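Local coordinates for cytosolic phospholipase A2 delta (Homo sapiens, PDB 5IZ5), which hydrolyses glycerophospholipids at the sn-2 position in a calcium-dependent manner, releasing the fatty acid, with a preference for linoleic acid there, at residues E222-S230 with V261-V269; K448-L456 with E486-F494. The protein carries 3 engineered substitutions. One frame throughout, in Å; residues are numbered along the deposited sequence.

Contact 1: E222-S230 with V261-V269; sequences ELSGRLRSS and VPAPNAPGV
Leu-227 does most of the work here, pushing its side chain from strand 222-228 against the hairpin 261-269. Its CD2 methyl is the probe: it lies 3.7 Å from CG2 of Val-269 and 3.8 Å from CG1 of Val-261, so it touches both strands of the hairpin at once. The same methyl also rests 3.6 Å from the carbonyl O of Val-261. Val-261 has CG1 anti to its backbone N (chi1 -177°), which lets that branch reach Leu-227 and also pack over CA of Arg-226. Further along, the ring of Pro-264 offers CG to OG of Ser-229 at 3.7 Å. No direct hydrogen bond joins the two segments; a water does it instead, accepting from Leu-227 N at 2.7 Å and donating to Pro-262 O at 2.6 Å. Behind this first shell, the backbone pair between Val-261 and Val-269 holds their side chains beside each other, and Leu-189 of the neighbouring strand 188-193 packs on Leu-227. The axes of the short strands 222-228 and 261-263 come within 6.1 Å, running nearly the same way, 15° apart, yet belong to different sheets. Side chains meeting between two antiparallel sheets in this way fit a C2-type beta-sandwich.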
ATOM      1  N   GLU B 222      -4.669  18.479  28.439  1.00 50.31           N
ATOM      2  CA  GLU B 222      -5.336  18.132  29.690  1.00 50.16           C
ATOM      3  C   GLU B 222      -6.327  17.017  29.464  1.00 49.15           C
ATOM      4  O   GLU B 222      -6.792  16.818  28.347  1.00 47.23           O
ATOM      5  CB  GLU B 222      -6.081  19.349  30.232  1.00 52.43           C
ATOM      6  CG  GLU B 222      -7.090  19.932  29.252  1.00 55.29           C
ATOM      7  CD  GLU B 222      -7.724  21.206  29.756  1.00 59.24           C
ATOM      8  OE1 GLU B 222      -8.564  21.108  30.658  1.00 60.98           O
ATOM      9  OE2 GLU B 222      -7.391  22.299  29.252  1.00 62.83           O
ATOM     10  N   LEU B 223      -6.647  16.298  30.533  1.00 49.02           N
ATOM     11  CA  LEU B 223      -7.766  15.376  30.532  1.00 51.12           C
ATOM     12  C   LEU B 223      -8.920  16.047  31.257  1.00 53.25           C
ATOM     13  O   LEU B 223      -8.778  16.445  32.418  1.00 55.16           O
ATOM     14  CB  LEU B 223      -7.423  14.076  31.256  1.00 51.15           C
ATOM     15  CG  LEU B 223      -8.626  13.123  31.372  1.00 54.06           C
ATOM     16  CD1 LEU B 223      -8.696  12.182  30.184  1.00 54.21           C
ATOM     17  CD2 LEU B 223      -8.587  12.339  32.672  1.00 54.53           C
ATOM     18  N   SER B 224     -10.060  16.161  30.586  1.00 53.94           N
ATOM     19  CA  SER B 224     -11.278  16.651  31.229  1.00 54.34           C
ATOM     20  C   SER B 224     -12.292  15.522  31.369  1.00 56.40           C
ATOM     21  O   SER B 224     -12.423  14.682  30.476  1.00 55.69           O
ATOM     22  CB  SER B 224     -11.876  17.814  30.449  1.00 53.97           C
ATOM     23  OG  SER B 224     -12.405  17.379  29.214  1.00 57.38           O
ATOM     24  N   GLY B 225     -12.997  15.511  32.499  1.00 58.37           N
ATOM     25  CA  GLY B 225     -13.950  14.457  32.835  1.00 57.92           C
ATOM     26  C   GLY B 225     -15.252  15.030  33.363  1.00 58.57           C
ATOM     27  O   GLY B 225     -15.253  15.998  34.130  1.00 57.07           O
ATOM     28  N   ARG B 226     -16.364  14.420  32.970  1.00 56.95           N
ATOM     29  CA  ARG B 226     -17.671  14.863  33.441  1.00 58.91           C
ATOM     30  C   ARG B 226     -18.726  13.773  33.295  1.00 58.57           C
ATOM     31  O   ARG B 226     -18.589  12.852  32.476  1.00 54.88           O
ATOM     32  CB  ARG B 226     -18.129  16.143  32.739  1.00 61.37           C
ATOM     33  CG  ARG B 226     -18.270  16.024  31.228  1.00 64.66           C
ATOM     34  CD  ARG B 226     -19.490  16.765  30.703  1.00 69.31           C
ATOM     35  NE  ARG B 226     -19.192  18.167  30.405  1.00 74.23           N
ATOM     36  CZ  ARG B 226     -19.645  19.231  31.079  1.00 77.84           C
ATOM     37  NH1 ARG B 226     -20.440  19.112  32.144  1.00 78.65           N
ATOM     38  NH2 ARG B 226     -19.288  20.445  30.673  1.00 78.92           N
ATOM     39  N   LEU B 227     -19.774  13.895  34.102  1.00 57.95           N
ATOM     40  CA  LEU B 227     -20.909  12.980  34.069  1.00 58.88           C
ATOM     41  C   LEU B 227     -22.137  13.682  33.509  1.00 61.22           C
ATOM     42  O   LEU B 227     -22.466  14.789  33.931  1.00 61.26           O
ATOM     43  CB  LEU B 227     -21.208  12.460  35.476  1.00 57.29           C
ATOM     44  CG  LEU B 227     -20.752  11.064  35.917  1.00 56.70           C
ATOM     45  CD1 LEU B 227     -19.945  10.298  34.880  1.00 57.32           C
ATOM     46  CD2 LEU B 227     -19.996  11.144  37.236  1.00 55.56           C
ATOM     47  N   ARG B 228     -22.804  13.024  32.564  1.00 67.76           N
ATOM     48  CA  ARG B 228     -24.024  13.537  31.940  1.00 74.07           C
ATOM     49  C   ARG B 228     -25.185  12.560  32.115  1.00 78.27           C
ATOM     50  O   ARG B 228     -24.981  11.337  32.140  1.00 76.86           O
ATOM     51  CB  ARG B 228     -23.802  13.767  30.447  1.00 76.68           C
ATOM     52  CG  ARG B 228     -23.567  15.222  30.068  1.00 79.31           C
ATOM     53  CD  ARG B 228     -22.898  15.363  28.702  1.00 82.02           C
ATOM     54  NE  ARG B 228     -21.996  16.514  28.670  1.00 85.29           N
ATOM     55  CZ  ARG B 228     -21.259  16.872  27.620  1.00 89.91           C
ATOM     56  NH1 ARG B 228     -21.314  16.182  26.481  1.00 91.35           N
ATOM     57  NH2 ARG B 228     -20.461  17.932  27.705  1.00 89.50           N
ATOM     58  N   SER B 229     -26.395  13.118  32.203  1.00 84.89           N
ATOM     59  CA  SER B 229     -27.633  12.341  32.225  1.00 89.91           C
ATOM     60  C   SER B 229     -28.692  13.002  31.334  1.00 94.01           C
ATOM     61  O   SER B 229     -28.515  14.139  30.876  1.00 94.48           O
ATOM     62  CB  SER B 229     -28.163  12.184  33.651  1.00 89.80           C
ATOM     63  OG  SER B 229     -28.875  13.334  34.066  1.00 89.39           O
ATOM     64  N   SER B 230     -29.782  12.279  31.084  1.00 97.15           N
ATOM     65  CA  SER B 230     -30.912  12.815  30.327  1.00 98.39           C
ATOM     66  C   SER B 230     -31.619  13.926  31.101  1.00 97.60           C
ATOM     67  O   SER B 230     -31.818  15.027  30.585  1.00 96.10           O
ATOM     68  CB  SER B 230     -31.905  11.698  30.001  1.00 98.47           C
ATOM     69  OG  SER B 230     -32.223  10.949  31.173  1.00100.49           O
ATOM     70  N   VAL B 261     -15.578  12.718  40.356  1.00 62.56           N
ATOM     71  CA  VAL B 261     -16.304  13.428  39.311  1.00 58.37           C
ATOM     72  C   VAL B 261     -17.718  13.610  39.830  1.00 54.65           C
ATOM     73  O   VAL B 261     -18.382  12.625  40.136  1.00 54.93           O
ATOM     74  CB  VAL B 261     -16.340  12.630  37.985  1.00 58.04           C
ATOM     75  CG1 VAL B 261     -17.036  13.423  36.884  1.00 57.63           C
ATOM     76  CG2 VAL B 261     -14.937  12.270  37.543  1.00 59.62           C
ATOM     77  N   PRO B 262     -18.190  14.861  39.926  1.00 52.76           N
ATOM     78  CA  PRO B 262     -19.531  15.064  40.452  1.00 52.88           C
ATOM     79  C   PRO B 262     -20.601  14.564  39.492  1.00 55.55           C
ATOM     80  O   PRO B 262     -20.444  14.687  38.273  1.00 53.07           O
ATOM     81  CB  PRO B 262     -19.620  16.580  40.595  1.00 53.56           C
ATOM     82  CG  PRO B 262     -18.724  17.100  39.535  1.00 52.06           C
ATOM     83  CD  PRO B 262     -17.588  16.123  39.463  1.00 52.72           C
ATOM     84  N   ALA B 263     -21.668  13.993  40.050  1.00 55.97           N
ATOM     85  CA  ALA B 263     -22.815  13.539  39.275  1.00 58.86           C
ATOM     86  C   ALA B 263     -23.943  14.544  39.416  1.00 61.58           C
ATOM     87  O   ALA B 263     -23.971  15.301  40.386  1.00 63.13           O
ATOM     88  CB  ALA B 263     -23.274  12.182  39.777  1.00 59.67           C
ATOM     89  N   PRO B 264     -24.876  14.564  38.446  1.00 65.91           N
ATOM     90  CA  PRO B 264     -26.109  15.319  38.641  1.00 69.64           C
ATOM     91  C   PRO B 264     -26.990  14.600  39.669  1.00 72.79           C
ATOM     92  O   PRO B 264     -27.256  13.404  39.513  1.00 73.76           O
ATOM     93  CB  PRO B 264     -26.780  15.281  37.264  1.00 69.21           C
ATOM     94  CG  PRO B 264     -26.254  14.050  36.625  1.00 68.62           C
ATOM     95  CD  PRO B 264     -24.877  13.821  37.173  1.00 67.27           C
ATOM     96  N   ASN B 265     -27.413  15.302  40.716  1.00 76.50           N
ATOM     97  CA  ASN B 265     -28.358  14.745  41.686  1.00 80.11           C
ATOM     98  C   ASN B 265     -27.908  13.377  42.234  1.00 81.04           C
ATOM     99  O   ASN B 265     -28.697  12.427  42.317  1.00 82.54           O
ATOM    100  CB  ASN B 265     -29.734  14.610  41.020  1.00 81.48           C
ATOM    101  CG  ASN B 265     -30.144  15.873  40.284  1.00 84.16           C
ATOM    102  OD1 ASN B 265     -29.702  16.966  40.633  1.00 84.45           O
ATOM    103  ND2 ASN B 265     -30.983  15.728  39.257  1.00 86.46           N
ATOM    104  N   ALA B 266     -26.627  13.289  42.580  1.00 80.66           N
ATOM    105  CA  ALA B 266     -26.011  12.064  43.092  1.00 80.40           C
ATOM    106  C   ALA B 266     -24.590  12.411  43.543  1.00 81.88           C
ATOM    107  O   ALA B 266     -24.064  13.463  43.165  1.00 82.72           O
ATOM    108  CB  ALA B 266     -26.002  10.976  42.023  1.00 79.87           C
ATOM    109  N   PRO B 267     -23.961  11.547  44.362  1.00 82.52           N
ATOM    110  CA  PRO B 267     -22.644  11.922  44.864  1.00 82.04           C
ATOM    111  C   PRO B 267     -21.526  11.599  43.876  1.00 80.34           C
ATOM    112  O   PRO B 267     -21.748  10.892  42.890  1.00 79.29           O
ATOM    113  CB  PRO B 267     -22.517  11.097  46.146  1.00 81.88           C
ATOM    114  CG  PRO B 267     -23.385   9.894  45.921  1.00 82.50           C
ATOM    115  CD  PRO B 267     -24.309  10.171  44.759  1.00 82.33           C
ATOM    116  N   GLY B 268     -20.335  12.122  44.154  1.00 78.34           N
ATOM    117  CA  GLY B 268     -19.184  11.991  43.256  1.00 76.63           C
ATOM    118  C   GLY B 268     -18.820  10.552  42.935  1.00 74.16           C
ATOM    119  O   GLY B 268     -19.084   9.644  43.726  1.00 71.68           O
ATOM    120  N   VAL B 269     -18.209  10.360  41.767  1.00 71.81           N
ATOM    121  CA  VAL B 269     -17.758   9.046  41.308  1.00 68.91           C
ATOM    122  C   VAL B 269     -16.242   9.093  41.267  1.00 66.38           C
ATOM    123  O   VAL B 269     -15.666  10.013  40.687  1.00 65.32           O
ATOM    124  CB  VAL B 269     -18.304   8.699  39.912  1.00 70.27           C
ATOM    125  CG1 VAL B 269     -17.688   7.403  39.401  1.00 70.33           C
ATOM    126  CG2 VAL B 269     -19.820   8.580  39.952  1.00 71.29           C
TER
HETATM  127  O   HOH W   1     -19.549  15.790  36.044  1.00 45.91           O

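Contact 2: K448-L456 with E486-F494; sequences KLSGQRAAL and EFSPYEVGF
The 3-10 turn 450-453 brings its backbone up to the loop between strands 486-487 and 492-494, with Ser-450 and Pro-489 the nearest pair at 5.1 Å between CA atoms. That loop joins the two strands of a beta-hairpin in the catalytic domain; within it Ser-488 OG accepts from Tyr-490 N, an ST turn, and from Glu-491 N, an ST motif. Pro-489 is at the centre of the packing. Its CG meets CB of Gln-452 at 3.7 Å and CD1 of Leu-456 at 3.8 Å. With CG anti to the backbone N (chi1 177°), Leu-449 brings CD2 to the ring edge of Phe-487 and close to Ser-488 O. OE1 of Gln-452 bonds Tyr-466 OH. Arg-453 bends at chi3 and passes the Tyr-490 ring at a slant, CD 3.5 Å from CD1, its guanidinium turned only 15° from the ring plane. Its NH1 hydrogen-bonds Pro-489 O at 3.0 Å, bent at the hydrogen (144°) with the oxygen tilted out of the guanidinium plane, and makes a salt bridge to Glu-504, which would steady it. At the far end, Tyr-490 OH sits 3.3 Å from CB of Leu-456 and 2.6 Å from a water that donates to Arg-453 O.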
ATOM      1  N   LYS B 448      -3.240 -18.006   4.667  1.00 40.82           N
ATOM      2  CA  LYS B 448      -2.916 -16.604   4.890  1.00 40.52           C
ATOM      3  C   LYS B 448      -1.500 -16.299   4.453  1.00 37.90           C
ATOM      4  O   LYS B 448      -0.648 -17.184   4.430  1.00 38.86           O
ATOM      5  CB  LYS B 448      -3.098 -16.261   6.364  1.00 42.08           C
ATOM      6  CG  LYS B 448      -4.503 -16.541   6.876  1.00 45.26           C
ATOM      7  CD  LYS B 448      -4.661 -16.148   8.334  1.00 48.58           C
ATOM      8  CE  LYS B 448      -5.927 -16.668   8.992  1.00 51.42           C
ATOM      9  NZ  LYS B 448      -7.025 -17.016   8.053  1.00 54.59           N
ATOM     10  N   LEU B 449      -1.251 -15.035   4.120  1.00 35.53           N
ATOM     11  CA  LEU B 449       0.067 -14.604   3.685  1.00 35.34           C
ATOM     12  C   LEU B 449       1.152 -14.968   4.700  1.00 36.28           C
ATOM     13  O   LEU B 449       2.241 -15.382   4.317  1.00 35.64           O
ATOM     14  CB  LEU B 449       0.086 -13.096   3.410  1.00 34.55           C
ATOM     15  CG  LEU B 449       1.431 -12.476   3.010  1.00 33.84           C
ATOM     16  CD1 LEU B 449       2.069 -13.208   1.838  1.00 33.88           C
ATOM     17  CD2 LEU B 449       1.245 -11.004   2.671  1.00 35.42           C
ATOM     18  N   SER B 450       0.855 -14.806   5.986  1.00 36.13           N
ATOM     19  CA  SER B 450       1.812 -15.136   7.043  1.00 36.97           C
ATOM     20  C   SER B 450       2.194 -16.619   7.032  1.00 36.17           C
ATOM     21  O   SER B 450       3.316 -16.963   7.374  1.00 38.61           O
ATOM     22  CB  SER B 450       1.252 -14.761   8.416  1.00 36.70           C
ATOM     23  OG  SER B 450       0.084 -15.497   8.714  1.00 37.00           O
ATOM     24  N   GLY B 451       1.256 -17.476   6.640  1.00 36.37           N
ATOM     25  CA  GLY B 451       1.495 -18.912   6.516  1.00 36.46           C
ATOM     26  C   GLY B 451       2.506 -19.291   5.448  1.00 38.52           C
ATOM     27  O   GLY B 451       3.046 -20.404   5.466  1.00 39.00           O
ATOM     28  N   GLN B 452       2.782 -18.363   4.529  1.00 37.97           N
ATOM     29  CA  GLN B 452       3.782 -18.574   3.484  1.00 37.82           C
ATOM     30  C   GLN B 452       5.222 -18.571   4.009  1.00 37.96           C
ATOM     31  O   GLN B 452       6.130 -19.004   3.308  1.00 35.86           O
ATOM     32  CB  GLN B 452       3.634 -17.525   2.375  1.00 38.54           C
ATOM     33  CG  GLN B 452       2.291 -17.582   1.661  1.00 38.21           C
ATOM     34  CD  GLN B 452       2.215 -16.676   0.446  1.00 38.24           C
ATOM     35  OE1 GLN B 452       3.197 -16.047   0.046  1.00 37.21           O
ATOM     36  NE2 GLN B 452       1.038 -16.606  -0.151  1.00 38.31           N
ATOM     37  N   ARG B 453       5.434 -18.086   5.232  1.00 38.13           N
ATOM     38  CA  ARG B 453       6.748 -18.185   5.871  1.00 37.79           C
ATOM     39  C   ARG B 453       7.243 -19.633   5.972  1.00 37.57           C
ATOM     40  O   ARG B 453       8.446 -19.876   5.916  1.00 37.82           O
ATOM     41  CB  ARG B 453       6.734 -17.531   7.256  1.00 37.89           C
ATOM     42  CG  ARG B 453       6.662 -16.011   7.188  1.00 38.49           C
ATOM     43  CD  ARG B 453       7.030 -15.346   8.502  1.00 38.21           C
ATOM     44  NE  ARG B 453       6.026 -15.581   9.538  1.00 37.69           N
ATOM     45  CZ  ARG B 453       5.024 -14.757   9.851  1.00 38.20           C
ATOM     46  NH1 ARG B 453       4.841 -13.608   9.202  1.00 36.88           N
ATOM     47  NH2 ARG B 453       4.188 -15.097  10.828  1.00 38.32           N
ATOM     48  N   ALA B 454       6.320 -20.586   6.101  1.00 37.85           N
ATOM     49  CA  ALA B 454       6.680 -22.001   6.147  1.00 39.61           C
ATOM     50  C   ALA B 454       7.356 -22.451   4.850  1.00 39.80           C
ATOM     51  O   ALA B 454       8.255 -23.286   4.880  1.00 40.57           O
ATOM     52  CB  ALA B 454       5.457 -22.860   6.441  1.00 37.85           C
ATOM     53  N   ALA B 455       6.944 -21.873   3.723  1.00 40.09           N
ATOM     54  CA  ALA B 455       7.564 -22.155   2.421  1.00 38.68           C
ATOM     55  C   ALA B 455       8.993 -21.630   2.288  1.00 38.93           C
ATOM     56  O   ALA B 455       9.678 -21.936   1.310  1.00 39.33           O
ATOM     57  CB  ALA B 455       6.708 -21.582   1.306  1.00 38.53           C
ATOM     58  N   LEU B 456       9.443 -20.840   3.261  1.00 39.06           N
ATOM     59  CA  LEU B 456      10.763 -20.226   3.221  1.00 38.69           C
ATOM     60  C   LEU B 456      11.684 -20.664   4.369  1.00 40.20           C
ATOM     61  O   LEU B 456      12.817 -20.185   4.465  1.00 39.39           O
ATOM     62  CB  LEU B 456      10.603 -18.708   3.284  1.00 38.73           C
ATOM     63  CG  LEU B 456       9.639 -18.061   2.291  1.00 38.96           C
ATOM     64  CD1 LEU B 456       9.498 -16.581   2.604  1.00 38.12           C
ATOM     65  CD2 LEU B 456      10.109 -18.266   0.857  1.00 38.61           C
ATOM     66  N   GLU B 486       4.660  -2.949  -0.917  1.00 35.22           N
ATOM     67  CA  GLU B 486       5.158  -4.298  -1.156  1.00 37.50           C
ATOM     68  C   GLU B 486       4.653  -5.262  -0.088  1.00 36.30           C
ATOM     69  O   GLU B 486       4.655  -4.915   1.098  1.00 36.92           O
ATOM     70  CB  GLU B 486       6.680  -4.229  -1.142  1.00 39.59           C
ATOM     71  CG  GLU B 486       7.397  -5.554  -1.023  1.00 42.67           C
ATOM     72  CD  GLU B 486       8.896  -5.343  -1.000  1.00 44.81           C
ATOM     73  OE1 GLU B 486       9.468  -5.111  -2.088  1.00 44.82           O
ATOM     74  OE2 GLU B 486       9.489  -5.389   0.106  1.00 43.84           O
ATOM     75  N   PHE B 487       4.239  -6.461  -0.512  1.00 35.57           N
ATOM     76  CA  PHE B 487       3.823  -7.530   0.403  1.00 37.14           C
ATOM     77  C   PHE B 487       4.758  -8.734   0.280  1.00 37.97           C
ATOM     78  O   PHE B 487       5.046  -9.194  -0.832  1.00 36.23           O
ATOM     79  CB  PHE B 487       2.410  -8.031   0.073  1.00 37.95           C
ATOM     80  CG  PHE B 487       1.325  -7.011   0.278  1.00 37.60           C
ATOM     81  CD1 PHE B 487       0.364  -7.196   1.262  1.00 38.31           C
ATOM     82  CD2 PHE B 487       1.251  -5.871  -0.520  1.00 38.42           C
ATOM     83  CE1 PHE B 487      -0.649  -6.265   1.451  1.00 38.57           C
ATOM     84  CE2 PHE B 487       0.238  -4.932  -0.338  1.00 38.44           C
ATOM     85  CZ  PHE B 487      -0.710  -5.128   0.648  1.00 38.71           C
ATOM     86  N   SER B 488       5.206  -9.256   1.421  1.00 36.83           N
ATOM     87  CA  SER B 488       5.907 -10.544   1.469  1.00 36.53           C
ATOM     88  C   SER B 488       5.458 -11.315   2.710  1.00 35.38           C
ATOM     89  O   SER B 488       4.797 -10.747   3.581  1.00 34.79           O
ATOM     90  CB  SER B 488       7.424 -10.339   1.506  1.00 36.37           C
ATOM     91  OG  SER B 488       7.894 -10.216   2.836  1.00 35.74           O
ATOM     92  N   PRO B 489       5.828 -12.608   2.807  1.00 35.76           N
ATOM     93  CA  PRO B 489       5.495 -13.367   4.014  1.00 35.21           C
ATOM     94  C   PRO B 489       6.132 -12.822   5.293  1.00 33.31           C
ATOM     95  O   PRO B 489       5.641 -13.119   6.381  1.00 34.83           O
ATOM     96  CB  PRO B 489       6.033 -14.771   3.708  1.00 36.67           C
ATOM     97  CG  PRO B 489       6.103 -14.835   2.219  1.00 36.91           C
ATOM     98  CD  PRO B 489       6.508 -13.454   1.812  1.00 36.28           C
ATOM     99  N   TYR B 490       7.199 -12.038   5.164  1.00 33.02           N
ATOM    100  CA  TYR B 490       7.866 -11.427   6.310  1.00 34.98           C
ATOM    101  C   TYR B 490       7.380 -10.019   6.638  1.00 36.95           C
ATOM    102  O   TYR B 490       7.281  -9.666   7.814  1.00 36.51           O
ATOM    103  CB  TYR B 490       9.389 -11.398   6.104  1.00 35.66           C
ATOM    104  CG  TYR B 490      10.013 -12.765   5.941  1.00 36.55           C
ATOM    105  CD1 TYR B 490       9.727 -13.795   6.833  1.00 36.83           C
ATOM    106  CD2 TYR B 490      10.905 -13.026   4.904  1.00 36.66           C
ATOM    107  CE1 TYR B 490      10.301 -15.043   6.692  1.00 37.77           C
ATOM    108  CE2 TYR B 490      11.477 -14.278   4.750  1.00 37.06           C
ATOM    109  CZ  TYR B 490      11.173 -15.280   5.647  1.00 37.12           C
ATOM    110  OH  TYR B 490      11.737 -16.521   5.509  1.00 37.68           O
ATOM    111  N   GLU B 491       7.100  -9.199   5.629  1.00 37.24           N
ATOM    112  CA  GLU B 491       6.632  -7.850   5.910  1.00 38.01           C
ATOM    113  C   GLU B 491       5.906  -7.161   4.757  1.00 38.61           C
ATOM    114  O   GLU B 491       6.094  -7.493   3.580  1.00 36.43           O
ATOM    115  CB  GLU B 491       7.778  -6.964   6.420  1.00 39.67           C
ATOM    116  CG  GLU B 491       9.015  -6.935   5.550  1.00 41.46           C
ATOM    117  CD  GLU B 491      10.064  -5.941   6.026  1.00 41.94           C
ATOM    118  OE1 GLU B 491      10.057  -5.554   7.213  1.00 42.92           O
ATOM    119  OE2 GLU B 491      10.912  -5.547   5.203  1.00 45.45           O
ATOM    120  N   VAL B 492       5.069  -6.203   5.149  1.00 37.53           N
ATOM    121  CA  VAL B 492       4.241  -5.420   4.253  1.00 36.14           C
ATOM    122  C   VAL B 492       4.527  -3.958   4.558  1.00 35.68           C
ATOM    123  O   VAL B 492       4.495  -3.547   5.722  1.00 35.93           O
ATOM    124  CB  VAL B 492       2.747  -5.701   4.500  1.00 36.32           C
ATOM    125  CG1 VAL B 492       1.883  -4.831   3.604  1.00 36.79           C
ATOM    126  CG2 VAL B 492       2.427  -7.178   4.278  1.00 36.52           C
ATOM    127  N   GLY B 493       4.823  -3.172   3.531  1.00 36.03           N
ATOM    128  CA  GLY B 493       5.146  -1.775   3.758  1.00 36.13           C
ATOM    129  C   GLY B 493       5.473  -0.926   2.555  1.00 35.60           C
ATOM    130  O   GLY B 493       5.436  -1.382   1.412  1.00 36.03           O
ATOM    131  N   PHE B 494       5.792   0.329   2.854  1.00 36.11           N
ATOM    132  CA  PHE B 494       6.029   1.352   1.865  1.00 36.57           C
ATOM    133  C   PHE B 494       7.507   1.449   1.578  1.00 37.97           C
ATOM    134  O   PHE B 494       8.289   1.736   2.483  1.00 37.15           O
ATOM    135  CB  PHE B 494       5.568   2.721   2.397  1.00 36.30           C
ATOM    136  CG  PHE B 494       4.090   2.895   2.444  1.00 36.50           C
ATOM    137  CD1 PHE B 494       3.450   3.657   1.477  1.00 36.33           C
ATOM    138  CD2 PHE B 494       3.332   2.346   3.480  1.00 36.46           C
ATOM    139  CE1 PHE B 494       2.086   3.843   1.523  1.00 35.71           C
ATOM    140  CE2 PHE B 494       1.964   2.529   3.527  1.00 36.55           C
ATOM    141  CZ  PHE B 494       1.341   3.279   2.542  1.00 36.63           C
TER
HETATM  142  O   HOH W   2      10.481 -18.521   6.693  1.00 37.61           O

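From the N terminus, the chain builds the first C2 domain, then the second C2-type region, where contact 1 closes a loop of 30 residues. Strand 221-228 belongs to a four-stranded sheet with 188-193 and 244-248, whereas the hairpin of 255-263 and 266-277 belongs to the large antiparallel sheet that includes 160-172 and extends to 21-36, so contact 1 joins the two sheets. Further along, within the catalytic domain, contact 2 closes a loop of 29 residues containing strand 463-471 and joins the segment after helix 428-441 to the hairpin of the mixed sheet. The two loops follow in series, neither nesting nor crossing, with nearest atoms about 30 Å apart. Contact 1 is peripheral; contact 2 is buried.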